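Local coordinates for protein 6-pyruvoyl tetrahydropterin synthase (Plasmodium falciparum, PDB 1Y13) that belongs to the 6-pyruvoyl tetrahydropterin synthase family of pterin-related proteins and holds a zinc ion and biopterin in a six-chain assembly, at residues L57-Y62 against Y68-S73; F90-Y95 against N106-I111. All coordinates share one frame; numbering follows the deposited sequence.

In the fold
The two contacts follow one another along the chain. Strand 49-62 enters contact 1, and helix 72-86 starts at its second segment. That helix leads on to strand 90-93, the first partner of contact 2. The centres are 36 Å apart, on opposite sides of the chain's centre, and the nearest atoms are about 17 Å apart. Contact 1 packs the end of strand 49-62, in the main antiparallel sheet, against the loop that leads into helix 72-86. Contact 2 joins two smaller sheets at the other end. Contact 1 helps form a biopterin pocket shared with a second subunit. The side chain of Phe-90 in contact 2 is about 10 Å from a bound zinc ion and about 10 Å from a bound biopterin.

Contact 1. Residues L57-Y62 against Y68-S73; sequences LKVRGY and YVIDFS. With BIO (biopterin), chain G.
Val-59 supplies the apolar part of this contact through one methyl, CG2. It meets Ile-70 CG2 at 3.8 Å and Val-69 CG1 at 4.0 Å. The Ile-70 side chain runs crosswise to Val-59, and that of Val-69 lies alongside Val-59, pointing the other way. Val-69 CG1, anti to its own N (chi1 168°), also lies against the backbone of Gly-61. Leu-75 of helix 72-86 touches both Val-59 and Ile-70.

No direct hydrogen bond joins the segments. Val-69 CA instead makes a nearly straight CA-H...O contact of 3.3 Å with Tyr-62 O. A water accepts from Tyr-62 N and is also within hydrogen-bonding distance of Val-69 O.

The loop carries strand 49-62 of the antiparallel sheet into helix 72-86. Asp-71 is the N-cap of this helix: Ser-73 N donates to Asp-71 OD1 at 3.1 Å, from above the carboxylate plane. A weak bond from Ser-73 OG reaches the same oxygen.

The loop and the first residue of the helix also bind biopterin. Biopterin N2 donates to Ile-70 O at 2.7 Å, and Phe-72 N donates to biopterin N1 at 3.0 Å with an angle of 167°. These two backbone bonds fix the edge of the pterin. The pterin is sandwiched: Tyr-68 and Phe-72 each lay a ring face on opposite sides of it, offset toward the rim, with Tyr-68 CD1 3.3 Å from biopterin C2. Glu-136 and Thr-135 of the second subunit also hydrogen-bond the ligand, and Glu-136 accepts from Val-69 N.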
ATOM      1  N   LEU A  57     -16.538  -2.761  -1.468  1.00 56.47           N
ATOM      2  CA  LEU A  57     -17.819  -2.714  -2.156  1.00 56.28           C
ATOM      3  C   LEU A  57     -17.796  -1.743  -3.334  1.00 57.79           C
ATOM      4  O   LEU A  57     -17.361  -0.604  -3.200  1.00 56.20           O
ATOM      5  CB  LEU A  57     -18.920  -2.257  -1.199  1.00 54.62           C
ATOM      6  CG  LEU A  57     -20.341  -2.033  -1.749  1.00 57.50           C
ATOM      7  CD1 LEU A  57     -20.915  -3.312  -2.353  1.00 51.63           C
ATOM      8  CD2 LEU A  57     -21.272  -1.528  -0.633  1.00 54.46           C
ATOM      9  N   LYS A  58     -18.300  -2.202  -4.472  1.00 55.52           N
ATOM     10  CA  LYS A  58     -18.417  -1.368  -5.646  1.00 57.32           C
ATOM     11  C   LYS A  58     -19.828  -1.499  -6.233  1.00 57.89           C
ATOM     12  O   LYS A  58     -20.388  -2.599  -6.274  1.00 55.90           O
ATOM     13  CB  LYS A  58     -17.354  -1.785  -6.648  1.00 58.81           C
ATOM     14  CG  LYS A  58     -17.461  -1.145  -7.991  1.00 60.88           C
ATOM     15  CD  LYS A  58     -16.246  -1.484  -8.797  1.00 60.82           C
ATOM     16  CE  LYS A  58     -16.466  -2.754  -9.584  1.00 66.05           C
ATOM     17  NZ  LYS A  58     -15.379  -2.878 -10.593  1.00 71.32           N
ATOM     18  N   VAL A  59     -20.416  -0.370  -6.625  1.00 56.30           N
ATOM     19  CA  VAL A  59     -21.731  -0.355  -7.268  1.00 58.09           C
ATOM     20  C   VAL A  59     -21.673   0.417  -8.585  1.00 58.12           C
ATOM     21  O   VAL A  59     -20.972   1.410  -8.706  1.00 55.52           O
ATOM     22  CB  VAL A  59     -22.927   0.133  -6.328  1.00 59.16           C
ATOM     23  CG1 VAL A  59     -22.755  -0.384  -4.882  1.00 58.12           C
ATOM     24  CG2 VAL A  59     -23.056   1.630  -6.297  1.00 56.99           C
ATOM     25  N   ARG A  60     -22.403  -0.076  -9.575  1.00 54.84           N
ATOM     26  CA  ARG A  60     -22.458   0.573 -10.875  1.00 56.67           C
ATOM     27  C   ARG A  60     -23.849   1.153 -11.068  1.00 56.53           C
ATOM     28  O   ARG A  60     -24.859   0.461 -10.890  1.00 55.34           O
ATOM     29  CB  ARG A  60     -22.132  -0.432 -11.961  1.00 50.72           C
ATOM     30  CG  ARG A  60     -21.983   0.158 -13.335  1.00 56.87           C
ATOM     31  CD  ARG A  60     -21.773  -0.961 -14.343  1.00 58.64           C
ATOM     32  NE  ARG A  60     -20.613  -1.767 -13.962  1.00 65.94           N
ATOM     33  CZ  ARG A  60     -20.419  -3.041 -14.290  1.00 65.93           C
ATOM     34  NH1 ARG A  60     -21.305  -3.703 -15.039  1.00 63.68           N
ATOM     35  NH2 ARG A  60     -19.323  -3.651 -13.867  1.00 64.82           N
ATOM     36  N   GLY A  61     -23.886   2.433 -11.404  1.00 56.15           N
ATOM     37  CA  GLY A  61     -25.125   3.160 -11.593  1.00 57.35           C
ATOM     38  C   GLY A  61     -24.913   4.287 -12.581  1.00 57.07           C
ATOM     39  O   GLY A  61     -24.255   4.097 -13.593  1.00 56.51           O
ATOM     40  N   TYR A  62     -25.489   5.445 -12.270  1.00 55.95           N
ATOM     41  CA  TYR A  62     -25.429   6.643 -13.097  1.00 57.76           C
ATOM     42  C   TYR A  62     -25.269   7.830 -12.190  1.00 57.26           C
ATOM     43  O   TYR A  62     -25.714   7.800 -11.045  1.00 57.80           O
ATOM     44  CB  TYR A  62     -26.721   6.808 -13.933  1.00 53.66           C
ATOM     45  CG  TYR A  62     -26.920   5.655 -14.878  1.00 56.06           C
ATOM     46  CD1 TYR A  62     -26.357   5.675 -16.147  1.00 57.15           C
ATOM     47  CD2 TYR A  62     -27.619   4.505 -14.479  1.00 55.61           C
ATOM     48  CE1 TYR A  62     -26.505   4.602 -17.010  1.00 55.29           C
ATOM     49  CE2 TYR A  62     -27.766   3.423 -15.339  1.00 57.76           C
ATOM     50  CZ  TYR A  62     -27.205   3.488 -16.605  1.00 53.94           C
ATOM     51  OH  TYR A  62     -27.330   2.440 -17.472  1.00 57.36           O
ATOM     52  N   TYR A  68     -24.155  12.228  -7.493  1.00 56.17           N
ATOM     53  CA  TYR A  68     -23.610  10.950  -7.059  1.00 55.92           C
ATOM     54  C   TYR A  68     -24.166   9.757  -7.831  1.00 56.72           C
ATOM     55  O   TYR A  68     -25.310   9.792  -8.287  1.00 55.26           O
ATOM     56  CB  TYR A  68     -23.983  10.688  -5.600  1.00 49.80           C
ATOM     57  CG  TYR A  68     -23.551  11.700  -4.576  1.00 49.75           C
ATOM     58  CD1 TYR A  68     -22.418  12.499  -4.764  1.00 43.99           C
ATOM     59  CD2 TYR A  68     -24.267  11.842  -3.392  1.00 43.83           C
ATOM     60  CE1 TYR A  68     -22.025  13.412  -3.788  1.00 48.58           C
ATOM     61  CE2 TYR A  68     -23.874  12.747  -2.409  1.00 48.63           C
ATOM     62  CZ  TYR A  68     -22.759  13.534  -2.612  1.00 48.32           C
ATOM     63  OH  TYR A  68     -22.375  14.433  -1.634  1.00 51.49           O
ATOM     64  N   VAL A  69     -23.381   8.681  -7.924  1.00 56.17           N
ATOM     65  CA  VAL A  69     -23.957   7.382  -8.234  1.00 56.71           C
ATOM     66  C   VAL A  69     -24.832   7.006  -7.033  1.00 57.75           C
ATOM     67  O   VAL A  69     -26.018   6.713  -7.183  1.00 57.22           O
ATOM     68  CB  VAL A  69     -22.890   6.296  -8.494  1.00 54.65           C
ATOM     69  CG1 VAL A  69     -23.527   4.903  -8.530  1.00 53.49           C
ATOM     70  CG2 VAL A  69     -22.154   6.570  -9.792  1.00 52.94           C
ATOM     71  N   ILE A  70     -24.206   7.039  -5.855  1.00 57.11           N
ATOM     72  CA  ILE A  70     -24.820   6.931  -4.528  1.00 56.77           C
ATOM     73  C   ILE A  70     -23.800   7.541  -3.535  1.00 56.47           C
ATOM     74  O   ILE A  70     -22.601   7.511  -3.796  1.00 55.73           O
ATOM     75  CB  ILE A  70     -25.222   5.448  -4.147  1.00 53.07           C
ATOM     76  CG1 ILE A  70     -26.055   5.395  -2.861  1.00 56.10           C
ATOM     77  CG2 ILE A  70     -24.009   4.505  -4.031  1.00 47.49           C
ATOM     78  CD1 ILE A  70     -26.906   4.142  -2.720  1.00 58.97           C
ATOM     79  N   ASP A  71     -24.282   8.121  -2.436  1.00 56.20           N
ATOM     80  CA  ASP A  71     -23.417   8.716  -1.405  1.00 56.86           C
ATOM     81  C   ASP A  71     -22.407   7.696  -0.858  1.00 56.59           C
ATOM     82  O   ASP A  71     -22.786   6.602  -0.479  1.00 54.83           O
ATOM     83  CB  ASP A  71     -24.270   9.272  -0.262  1.00 55.81           C
ATOM     84  CG  ASP A  71     -23.555  10.366   0.544  1.00 54.82           C
ATOM     85  OD1 ASP A  71     -22.347  10.244   0.810  1.00 55.05           O
ATOM     86  OD2 ASP A  71     -24.206  11.361   0.919  1.00 58.75           O
ATOM     87  N   PHE A  72     -21.124   8.052  -0.849  1.00 56.60           N
ATOM     88  CA  PHE A  72     -20.093   7.170  -0.300  1.00 57.51           C
ATOM     89  C   PHE A  72     -20.456   6.775   1.142  1.00 56.95           C
ATOM     90  O   PHE A  72     -20.272   5.630   1.527  1.00 56.85           O
ATOM     91  CB  PHE A  72     -18.718   7.841  -0.269  1.00 54.89           C
ATOM     92  CG  PHE A  72     -18.038   7.978  -1.619  1.00 53.73           C
ATOM     93  CD1 PHE A  72     -17.845   6.880  -2.442  1.00 50.25           C
ATOM     94  CD2 PHE A  72     -17.470   9.195  -1.988  1.00 46.94           C
ATOM     95  CE1 PHE A  72     -17.177   7.018  -3.650  1.00 52.19           C
ATOM     96  CE2 PHE A  72     -16.793   9.343  -3.193  1.00 50.58           C
ATOM     97  CZ  PHE A  72     -16.659   8.264  -4.035  1.00 46.43           C
ATOM     98  N   SER A  73     -20.990   7.721   1.922  1.00 56.18           N
ATOM     99  CA  SER A  73     -21.327   7.470   3.334  1.00 57.68           C
ATOM    100  C   SER A  73     -22.358   6.356   3.551  1.00 57.45           C
ATOM    101  O   SER A  73     -22.292   5.640   4.537  1.00 57.23           O
ATOM    102  CB  SER A  73     -21.783   8.749   4.031  1.00 56.51           C
ATOM    103  OG  SER A  73     -23.064   9.110   3.565  1.00 64.25           O
TER
HETATM  104  N1  BIO G 175     -20.382  10.539  -2.374  1.00 55.02           N
HETATM  105  N2  BIO G 175     -20.620   9.324  -4.324  1.00 53.54           N
HETATM  106  C2  BIO G 175     -20.082  10.393  -3.678  1.00 56.14           C
HETATM  107  N3  BIO G 175     -19.276  11.281  -4.318  1.00 53.66           N
HETATM  108  C4  BIO G 175     -18.752  12.362  -3.692  1.00 52.48           C
HETATM  109  O4  BIO G 175     -18.021  13.175  -4.276  1.00 55.69           O
HETATM  110  C4A BIO G 175     -19.015  12.570  -2.256  1.00 55.45           C
HETATM  111  C8A BIO G 175     -19.876  11.570  -1.645  1.00 55.82           C
HETATM  112  N8  BIO G 175     -20.155  11.713  -0.350  1.00 62.63           N
HETATM  113  C7  BIO G 175     -19.678  12.734   0.362  1.00 60.76           C
HETATM  114  C6  BIO G 175     -18.847  13.676  -0.168  1.00 57.61           C
HETATM  115  N5  BIO G 175     -18.534  13.592  -1.506  1.00 62.09           N
HETATM  116  C9  BIO G 175     -18.393  14.804   0.741  1.00 66.43           C
HETATM  117  O9  BIO G 175     -17.893  15.964   0.031  1.00 61.11           O
HETATM  118  C10 BIO G 175     -17.298  14.558   1.802  1.00 77.65           C
HETATM  119  O10 BIO G 175     -16.013  14.177   1.225  1.00 63.40           O
HETATM  120  C11 BIO G 175     -17.831  13.761   3.006  1.00 77.71           C
HETATM  121  O   HOH W   1     -26.934   5.427  -9.636  1.00 48.37           O

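Contact 2. Residues F90-Y95 against N106-I111; sequences FILPIY and NNIKII
Leu-92 and Ile-110 are the residues of closest backbone approach, with their CA atoms 9.2 Å apart. The strand segments 90-93 and 107-111 cross at 60°, and their axes come no nearer than 10.6 Å. This spacing is too wide for backbone pairing, and no hydrogen bond crosses between them. Side chains alone bridge the gap.

Ile-110 CD1 is the main point of touch. It meets Leu-92 CD2 at 3.6 Å and Phe-90 CE2 at 3.7 Å. Leu-92 and Ile-110 lie alongside each other, pointing opposite ways, and Leu-92 CD2 is also 3.9 Å from Ile-110 CG1. Phe-90 and Ile-110 reach toward each other, and the methyl approaches the ring obliquely.

This is packing between two small sheets. Strand 90-93 pairs in parallel with strand 125-128, whereas strand 107-112 is the middle strand of an antiparallel three-stranded sheet, between 99-104 and 117-121. Phe-101 and Leu-99 of strand 99-104 add to the apolar layer, touching Leu-92 and Ile-110 respectively.

With CG of Leu-92 turned away from its N (chi1 -162°), the branched end extends toward the other strand. Leu-92 CD2 also meets Ile-108 CG2, more loosely, at 4.2 Å. Within its own strand it lies at the edge of the Phe-90 ring, in the ring plane. The Phe-90 ring stacks with Phe-120, and Leu-48 of its own chain and Leu-48 of the third subunit both pack on Phe-90.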
ATOM      1  N   PHE A  90     -15.732 -17.380  15.838  1.00 54.08           N
ATOM      2  CA  PHE A  90     -15.490 -18.528  15.007  1.00 56.35           C
ATOM      3  C   PHE A  90     -16.649 -18.647  14.014  1.00 57.44           C
ATOM      4  O   PHE A  90     -17.838 -18.634  14.404  1.00 56.46           O
ATOM      5  CB  PHE A  90     -15.311 -19.812  15.842  1.00 51.69           C
ATOM      6  CG  PHE A  90     -15.228 -21.058  15.016  1.00 51.92           C
ATOM      7  CD1 PHE A  90     -14.018 -21.466  14.462  1.00 52.06           C
ATOM      8  CD2 PHE A  90     -16.354 -21.834  14.792  1.00 54.75           C
ATOM      9  CE1 PHE A  90     -13.942 -22.600  13.699  1.00 55.59           C
ATOM     10  CE2 PHE A  90     -16.281 -22.984  14.024  1.00 58.07           C
ATOM     11  CZ  PHE A  90     -15.070 -23.367  13.466  1.00 56.39           C
ATOM     12  N   ILE A  91     -16.302 -18.709  12.728  1.00 55.85           N
ATOM     13  CA  ILE A  91     -17.300 -18.864  11.673  1.00 57.48           C
ATOM     14  C   ILE A  91     -17.715 -20.331  11.550  1.00 56.90           C
ATOM     15  O   ILE A  91     -16.918 -21.171  11.192  1.00 57.28           O
ATOM     16  CB  ILE A  91     -16.783 -18.348  10.301  1.00 58.07           C
ATOM     17  CG1 ILE A  91     -16.465 -16.846  10.368  1.00 59.95           C
ATOM     18  CG2 ILE A  91     -17.797 -18.625   9.197  1.00 54.52           C
ATOM     19  CD1 ILE A  91     -15.532 -16.384   9.243  1.00 59.40           C
ATOM     20  N   LEU A  92     -18.978 -20.601  11.845  1.00 56.69           N
ATOM     21  CA  LEU A  92     -19.584 -21.934  11.794  1.00 57.07           C
ATOM     22  C   LEU A  92     -20.456 -22.063  10.547  1.00 57.04           C
ATOM     23  O   LEU A  92     -21.467 -21.376  10.436  1.00 57.30           O
ATOM     24  CB  LEU A  92     -20.459 -22.073  13.042  1.00 53.31           C
ATOM     25  CG  LEU A  92     -21.050 -23.297  13.761  1.00 64.30           C
ATOM     26  CD1 LEU A  92     -22.103 -23.993  12.920  1.00 67.98           C
ATOM     27  CD2 LEU A  92     -19.978 -24.267  14.224  1.00 67.91           C
ATOM     28  N   PRO A  93     -20.067 -22.941   9.600  1.00 57.38           N
ATOM     29  CA  PRO A  93     -20.859 -23.131   8.398  1.00 57.46           C
ATOM     30  C   PRO A  93     -21.974 -24.169   8.600  1.00 57.40           C
ATOM     31  O   PRO A  93     -21.756 -25.358   8.387  1.00 56.22           O
ATOM     32  CB  PRO A  93     -19.817 -23.589   7.371  1.00 52.00           C
ATOM     33  CG  PRO A  93     -18.701 -24.191   8.176  1.00 54.04           C
ATOM     34  CD  PRO A  93     -18.867 -23.804   9.612  1.00 54.19           C
ATOM     35  N   ILE A  94     -23.165 -23.701   8.974  1.00 57.16           N
ATOM     36  CA  ILE A  94     -24.221 -24.587   9.430  1.00 57.10           C
ATOM     37  C   ILE A  94     -24.743 -25.560   8.374  1.00 57.66           C
ATOM     38  O   ILE A  94     -25.368 -26.561   8.724  1.00 56.23           O
ATOM     39  CB  ILE A  94     -25.359 -23.862  10.206  1.00 59.85           C
ATOM     40  CG1 ILE A  94     -25.892 -22.654   9.464  1.00 58.42           C
ATOM     41  CG2 ILE A  94     -24.900 -23.433  11.611  1.00 62.70           C
ATOM     42  CD1 ILE A  94     -27.175 -22.104  10.081  1.00 64.90           C
ATOM     43  N   TYR A  95     -24.435 -25.287   7.102  1.00 55.78           N
ATOM     44  CA  TYR A  95     -24.903 -26.127   6.000  1.00 57.19           C
ATOM     45  C   TYR A  95     -23.841 -27.162   5.591  1.00 57.92           C
ATOM     46  O   TYR A  95     -23.992 -27.861   4.598  1.00 55.69           O
ATOM     47  CB  TYR A  95     -25.346 -25.241   4.831  1.00 53.82           C
ATOM     48  CG  TYR A  95     -26.786 -24.841   4.952  1.00 60.98           C
ATOM     49  CD1 TYR A  95     -27.188 -23.741   5.739  1.00 53.11           C
ATOM     50  CD2 TYR A  95     -27.780 -25.620   4.316  1.00 62.40           C
ATOM     51  CE1 TYR A  95     -28.533 -23.385   5.842  1.00 56.01           C
ATOM     52  CE2 TYR A  95     -29.129 -25.293   4.412  1.00 57.81           C
ATOM     53  CZ  TYR A  95     -29.502 -24.186   5.174  1.00 62.95           C
ATOM     54  OH  TYR A  95     -30.848 -23.942   5.225  1.00 62.37           O
ATOM     55  N   ASN A 106     -24.016 -24.813  27.410  1.00 57.79           N
ATOM     56  CA  ASN A 106     -23.739 -23.560  26.667  1.00 64.17           C
ATOM     57  C   ASN A 106     -22.741 -23.668  25.490  1.00 54.88           C
ATOM     58  O   ASN A 106     -22.251 -22.662  24.997  1.00 56.53           O
ATOM     59  CB  ASN A 106     -23.342 -22.456  27.657  1.00 66.50           C
ATOM     60  CG  ASN A 106     -24.239 -22.448  28.895  1.00 67.80           C
ATOM     61  OD1 ASN A 106     -23.820 -22.859  29.986  1.00 72.48           O
ATOM     62  ND2 ASN A 106     -25.500 -22.028  28.715  1.00 63.05           N
ATOM     63  N   ASN A 107     -22.461 -24.883  25.033  1.00 52.62           N
ATOM     64  CA  ASN A 107     -21.419 -25.074  24.021  1.00 56.04           C
ATOM     65  C   ASN A 107     -21.916 -25.686  22.731  1.00 55.29           C
ATOM     66  O   ASN A 107     -22.877 -26.428  22.717  1.00 54.56           O
ATOM     67  CB  ASN A 107     -20.248 -25.918  24.544  1.00 58.16           C
ATOM     68  CG  ASN A 107     -19.187 -25.083  25.249  1.00 63.85           C
ATOM     69  OD1 ASN A 107     -19.513 -24.316  26.158  1.00 56.28           O
ATOM     70  ND2 ASN A 107     -17.896 -25.267  24.864  1.00 53.71           N
ATOM     71  N   ILE A 108     -21.230 -25.351  21.650  1.00 55.92           N
ATOM     72  CA  ILE A 108     -21.417 -26.029  20.402  1.00 56.41           C
ATOM     73  C   ILE A 108     -20.251 -26.978  20.195  1.00 58.38           C
ATOM     74  O   ILE A 108     -19.102 -26.560  20.259  1.00 57.81           O
ATOM     75  CB  ILE A 108     -21.505 -25.000  19.274  1.00 58.37           C
ATOM     76  CG1 ILE A 108     -22.836 -24.246  19.403  1.00 60.44           C
ATOM     77  CG2 ILE A 108     -21.393 -25.665  17.895  1.00 56.19           C
ATOM     78  CD1 ILE A 108     -22.877 -22.941  18.705  1.00 57.46           C
ATOM     79  N   LYS A 109     -20.562 -28.250  19.970  1.00 55.97           N
ATOM     80  CA  LYS A 109     -19.568 -29.262  19.649  1.00 57.29           C
ATOM     81  C   LYS A 109     -19.589 -29.500  18.146  1.00 57.88           C
ATOM     82  O   LYS A 109     -20.655 -29.581  17.552  1.00 58.02           O
ATOM     83  CB  LYS A 109     -19.885 -30.579  20.341  1.00 55.85           C
ATOM     84  CG  LYS A 109     -18.724 -31.576  20.322  1.00 64.60           C
ATOM     85  CD  LYS A 109     -19.184 -32.941  20.849  1.00 63.25           C
ATOM     86  CE  LYS A 109     -18.087 -33.606  21.649  1.00 75.05           C
ATOM     87  NZ  LYS A 109     -18.604 -34.884  22.268  1.00 75.05           N
ATOM     88  N   ILE A 110     -18.417 -29.595  17.533  1.00 55.81           N
ATOM     89  CA  ILE A 110     -18.320 -29.924  16.123  1.00 57.23           C
ATOM     90  C   ILE A 110     -17.566 -31.233  15.992  1.00 58.71           C
ATOM     91  O   ILE A 110     -16.451 -31.356  16.466  1.00 58.61           O
ATOM     92  CB  ILE A 110     -17.523 -28.886  15.303  1.00 56.54           C
ATOM     93  CG1 ILE A 110     -18.052 -27.472  15.493  1.00 57.91           C
ATOM     94  CG2 ILE A 110     -17.545 -29.230  13.833  1.00 60.14           C
ATOM     95  CD1 ILE A 110     -17.232 -26.484  14.690  1.00 61.94           C
ATOM     96  N   ILE A 111     -18.162 -32.194  15.302  1.00 57.48           N
ATOM     97  CA  ILE A 111     -17.512 -33.479  15.078  1.00 58.26           C
ATOM     98  C   ILE A 111     -17.212 -33.632  13.586  1.00 58.14           C
ATOM     99  O   ILE A 111     -18.113 -33.510  12.739  1.00 57.83           O
ATOM    100  CB  ILE A 111     -18.409 -34.617  15.583  1.00 59.63           C
ATOM    101  CG1 ILE A 111     -18.691 -34.410  17.075  1.00 62.37           C
ATOM    102  CG2 ILE A 111     -17.761 -35.966  15.340  1.00 66.13           C
ATOM    103  CD1 ILE A 111     -19.819 -35.247  17.625  1.00 68.48           C
TER